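Local coordinates for nitrogenase molybdenum-iron protein alpha chain (Clostridium pasteurianum, PDB 4WES) that forms, with the beta chain, the molybdenum-iron component of nitrogenase, which reduces dinitrogen to ammonium on an iron-molybdenum cofactor, at residues L296-D304 against L417-S425. Numbering follows the deposited sequence.
Sequences LRDMAKCFD and LKKAGVPLS
Val422 puts its two methyls to separate use against helix 289-303. CG1, anti to its own backbone N (chi1 177°), meets the sulfur of Cys302, with CG1 and SG 3.7 Å apart, while CG2 touches both Asp298 and Lys301, 3.9 Å from CD of the extended lysine chain. Leu417 adds to this packing at Lys301 and Cys302: its CD2 is 3.5 Å from the backbone O of Lys301, and its CD1 packs near CA of Cys302. Helix 411-419 ends here in a Schellman motif, with Gly421 at positive phi (100°) and Val422 N bonded back to Leu417 O; this reversal brings Leu417 and Val422 together on the side facing Cys302. Beyond it, Pro423 centres an inverse gamma turn, and the chain then runs beside strand 281-283, where Ile282 touches both Val422 and Met299 of the helix. At the Asp298 end, the aspartate and Val422 side chains run past each other in opposite directions, and Asp298 lies at a slant across Pro423, its OD2 3.2 Å from Pro423 CD. No direct hydrogen bond joins 296-304 and 417-425, but a water donates both to Asp298 OD1 (2.7 Å from OD1 to the water oxygen) and to Gly421 O.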
loop_
_atom_site.group_PDB
_atom_site.type_symbol
_atom_site.label_atom_id
_atom_site.label_comp_id
_atom_site.label_asym_id
_atom_site.label_seq_id
_atom_site.Cartn_x
_atom_site.Cartn_y
_atom_site.Cartn_z
ATOM N N LEU A 296 -1.188 -46.219 -5.688
ATOM C CA LEU A 296 0.162 -46.672 -5.986
ATOM C C LEU A 296 0.242 -48.186 -5.880
ATOM O O LEU A 296 0.927 -48.851 -6.660
ATOM C CB LEU A 296 1.171 -46.006 -5.055
ATOM C CG LEU A 296 1.323 -44.493 -5.222
ATOM C CD1 LEU A 296 2.259 -43.962 -4.136
ATOM C CD2 LEU A 296 1.862 -44.150 -6.598
ATOM N N ARG A 297 -0.421 -48.768 -4.887
ATOM C CA ARG A 297 -0.423 -50.214 -4.739
ATOM C C ARG A 297 -1.191 -50.909 -5.873
ATOM O O ARG A 297 -0.768 -51.959 -6.359
ATOM C CB ARG A 297 -0.935 -50.612 -3.356
ATOM C CG ARG A 297 0.080 -50.277 -2.264
ATOM C CD ARG A 297 -0.459 -50.469 -0.875
ATOM N NE ARG A 297 0.620 -50.277 0.061
ATOM C CZ ARG A 297 0.458 -50.097 1.365
ATOM N NH1 ARG A 297 -0.762 -50.015 1.880
ATOM N NH2 ARG A 297 1.515 -49.971 2.136
ATOM N N ASP A 298 -2.262 -50.292 -6.350
ATOM C CA ASP A 298 -2.987 -50.858 -7.498
ATOM C C ASP A 298 -2.119 -50.833 -8.757
ATOM O O ASP A 298 -2.116 -51.779 -9.555
ATOM C CB ASP A 298 -4.261 -50.058 -7.762
ATOM C CG ASP A 298 -5.389 -50.332 -6.770
ATOM O OD1 ASP A 298 -5.367 -51.367 -6.084
ATOM O OD2 ASP A 298 -6.348 -49.546 -6.780
ATOM N N MET A 299 -1.416 -49.719 -8.945
ATOM C CA MET A 299 -0.541 -49.572 -10.107
ATOM C C MET A 299 0.543 -50.645 -10.056
ATOM O O MET A 299 0.837 -51.311 -11.063
ATOM C CB MET A 299 0.124 -48.205 -10.117
ATOM C CG MET A 299 -0.822 -47.074 -10.391
ATOM S SD MET A 299 0.005 -45.482 -10.247
ATOM C CE MET A 299 1.063 -45.575 -11.688
ATOM N N ALA A 300 1.142 -50.872 -8.887
ATOM C CA ALA A 300 2.205 -51.859 -8.756
ATOM C C ALA A 300 1.666 -53.262 -9.043
ATOM O O ALA A 300 2.336 -54.077 -9.667
ATOM C CB ALA A 300 2.821 -51.803 -7.371
ATOM N N LYS A 301 0.441 -53.549 -8.623
ATOM C CA LYS A 301 -0.168 -54.831 -8.933
ATOM C C LYS A 301 -0.328 -55.035 -10.443
ATOM O O LYS A 301 -0.101 -56.129 -10.957
ATOM C CB LYS A 301 -1.512 -54.985 -8.235
ATOM C CG LYS A 301 -1.396 -55.225 -6.735
ATOM C CD LYS A 301 -2.714 -55.124 -5.997
ATOM C CE LYS A 301 -2.471 -55.188 -4.501
ATOM N NZ LYS A 301 -3.720 -55.030 -3.737
ATOM N N CYS A 302 -0.713 -53.970 -11.148
ATOM C CA CYS A 302 -0.884 -54.072 -12.599
ATOM C C CYS A 302 0.426 -54.358 -13.308
ATOM O O CYS A 302 0.459 -55.182 -14.225
ATOM C CB CYS A 302 -1.527 -52.795 -13.160
ATOM S SG CYS A 302 -3.248 -52.528 -12.711
ATOM N N PHE A 303 1.499 -53.676 -12.925
ATOM C CA PHE A 303 2.791 -53.855 -13.576
ATOM C C PHE A 303 3.493 -55.148 -13.147
ATOM O O PHE A 303 4.256 -55.747 -13.930
ATOM C CB PHE A 303 3.686 -52.633 -13.379
ATOM C CG PHE A 303 3.359 -51.509 -14.321
ATOM C CD1 PHE A 303 2.460 -50.539 -13.965
ATOM C CD2 PHE A 303 3.925 -51.429 -15.567
ATOM C CE1 PHE A 303 2.145 -49.523 -14.838
ATOM C CE2 PHE A 303 3.616 -50.421 -16.451
ATOM C CZ PHE A 303 2.724 -49.437 -16.083
ATOM N N ASP A 304 3.256 -55.583 -11.910
ATOM C CA ASP A 304 3.880 -56.767 -11.320
ATOM C C ASP A 304 5.365 -56.902 -11.649
ATOM O O ASP A 304 5.843 -57.929 -12.124
ATOM C CB ASP A 304 3.094 -57.996 -11.734
ATOM C CG ASP A 304 3.431 -59.223 -10.898
ATOM O OD1 ASP A 304 3.950 -59.091 -9.762
ATOM O OD2 ASP A 304 3.139 -60.313 -11.406
ATOM N N LEU A 417 -6.729 -59.591 -11.369
ATOM C CA LEU A 417 -6.512 -58.284 -10.750
ATOM C C LEU A 417 -7.841 -57.691 -10.258
ATOM O O LEU A 417 -7.911 -57.126 -9.147
ATOM C CB LEU A 417 -5.820 -57.333 -11.721
ATOM C CG LEU A 417 -4.335 -57.632 -11.995
ATOM C CD1 LEU A 417 -3.860 -56.925 -13.262
ATOM C CD2 LEU A 417 -3.445 -57.286 -10.811
ATOM N N LYS A 418 -8.903 -57.805 -11.042
ATOM C CA LYS A 418 -10.218 -57.297 -10.566
ATOM C C LYS A 418 -10.692 -58.024 -9.312
ATOM O O LYS A 418 -11.189 -57.402 -8.369
ATOM C CB LYS A 418 -11.308 -57.379 -11.644
ATOM C CG LYS A 418 -11.073 -56.461 -12.838
ATOM C CD LYS A 418 -12.192 -56.633 -13.847
ATOM C CE LYS A 418 -11.941 -55.888 -15.129
ATOM N NZ LYS A 418 -13.038 -56.142 -16.108
ATOM N N LYS A 419 -10.560 -59.355 -9.305
ATOM C CA LYS A 419 -10.930 -60.140 -8.146
ATOM C C LYS A 419 -10.124 -59.720 -6.922
ATOM O O LYS A 419 -10.619 -59.793 -5.792
ATOM C CB LYS A 419 -10.714 -61.631 -8.433
ATOM C CG LYS A 419 -11.708 -62.580 -7.789
ATOM C CD LYS A 419 -11.253 -64.027 -7.965
ATOM C CE LYS A 419 -10.884 -64.349 -9.411
ATOM N NZ LYS A 419 -9.916 -65.479 -9.513
ATOM N N ALA A 420 -8.887 -59.289 -7.153
ATOM C CA ALA A 420 -8.012 -58.791 -6.098
ATOM C C ALA A 420 -8.284 -57.327 -5.696
ATOM O O ALA A 420 -7.590 -56.806 -4.839
ATOM C CB ALA A 420 -6.558 -58.979 -6.499
ATOM N N GLY A 421 -9.272 -56.675 -6.311
ATOM C CA GLY A 421 -9.698 -55.334 -5.908
ATOM C C GLY A 421 -9.153 -54.195 -6.763
ATOM O O GLY A 421 -9.392 -53.024 -6.446
ATOM N N VAL A 422 -8.460 -54.496 -7.859
ATOM C CA VAL A 422 -7.907 -53.438 -8.678
ATOM C C VAL A 422 -9.022 -52.929 -9.593
ATOM O O VAL A 422 -9.687 -53.741 -10.250
ATOM C CB VAL A 422 -6.723 -53.977 -9.502
ATOM C CG1 VAL A 422 -6.175 -52.907 -10.426
ATOM C CG2 VAL A 422 -5.621 -54.504 -8.590
ATOM N N PRO A 423 -9.243 -51.599 -9.637
ATOM C CA PRO A 423 -10.412 -51.043 -10.333
ATOM C C PRO A 423 -10.134 -50.855 -11.832
ATOM O O PRO A 423 -10.161 -49.735 -12.365
ATOM C CB PRO A 423 -10.636 -49.719 -9.622
ATOM C CG PRO A 423 -9.250 -49.297 -9.214
ATOM C CD PRO A 423 -8.550 -50.583 -8.821
ATOM N N LEU A 424 -9.821 -51.975 -12.497
ATOM C CA LEU A 424 -9.618 -51.977 -13.942
ATOM C C LEU A 424 -10.949 -51.706 -14.653
ATOM O O LEU A 424 -11.923 -52.442 -14.489
ATOM C CB LEU A 424 -9.001 -53.299 -14.398
ATOM C CG LEU A 424 -7.497 -53.409 -14.239
ATOM C CD1 LEU A 424 -7.041 -54.838 -14.211
ATOM C CD2 LEU A 424 -6.774 -52.660 -15.355
ATOM N N SER A 425 -10.951 -50.656 -15.453
ATOM C CA SER A 425 -12.128 -50.239 -16.223
ATOM C C SER A 425 -13.370 -50.196 -15.364
ATOM O O SER A 425 -14.435 -50.586 -15.794
ATOM C CB SER A 425 -12.289 -51.155 -17.447
ATOM O OG SER A 425 -11.053 -51.182 -18.157
HETATM O O HOH W 1 -7.350 -52.210 -4.502
#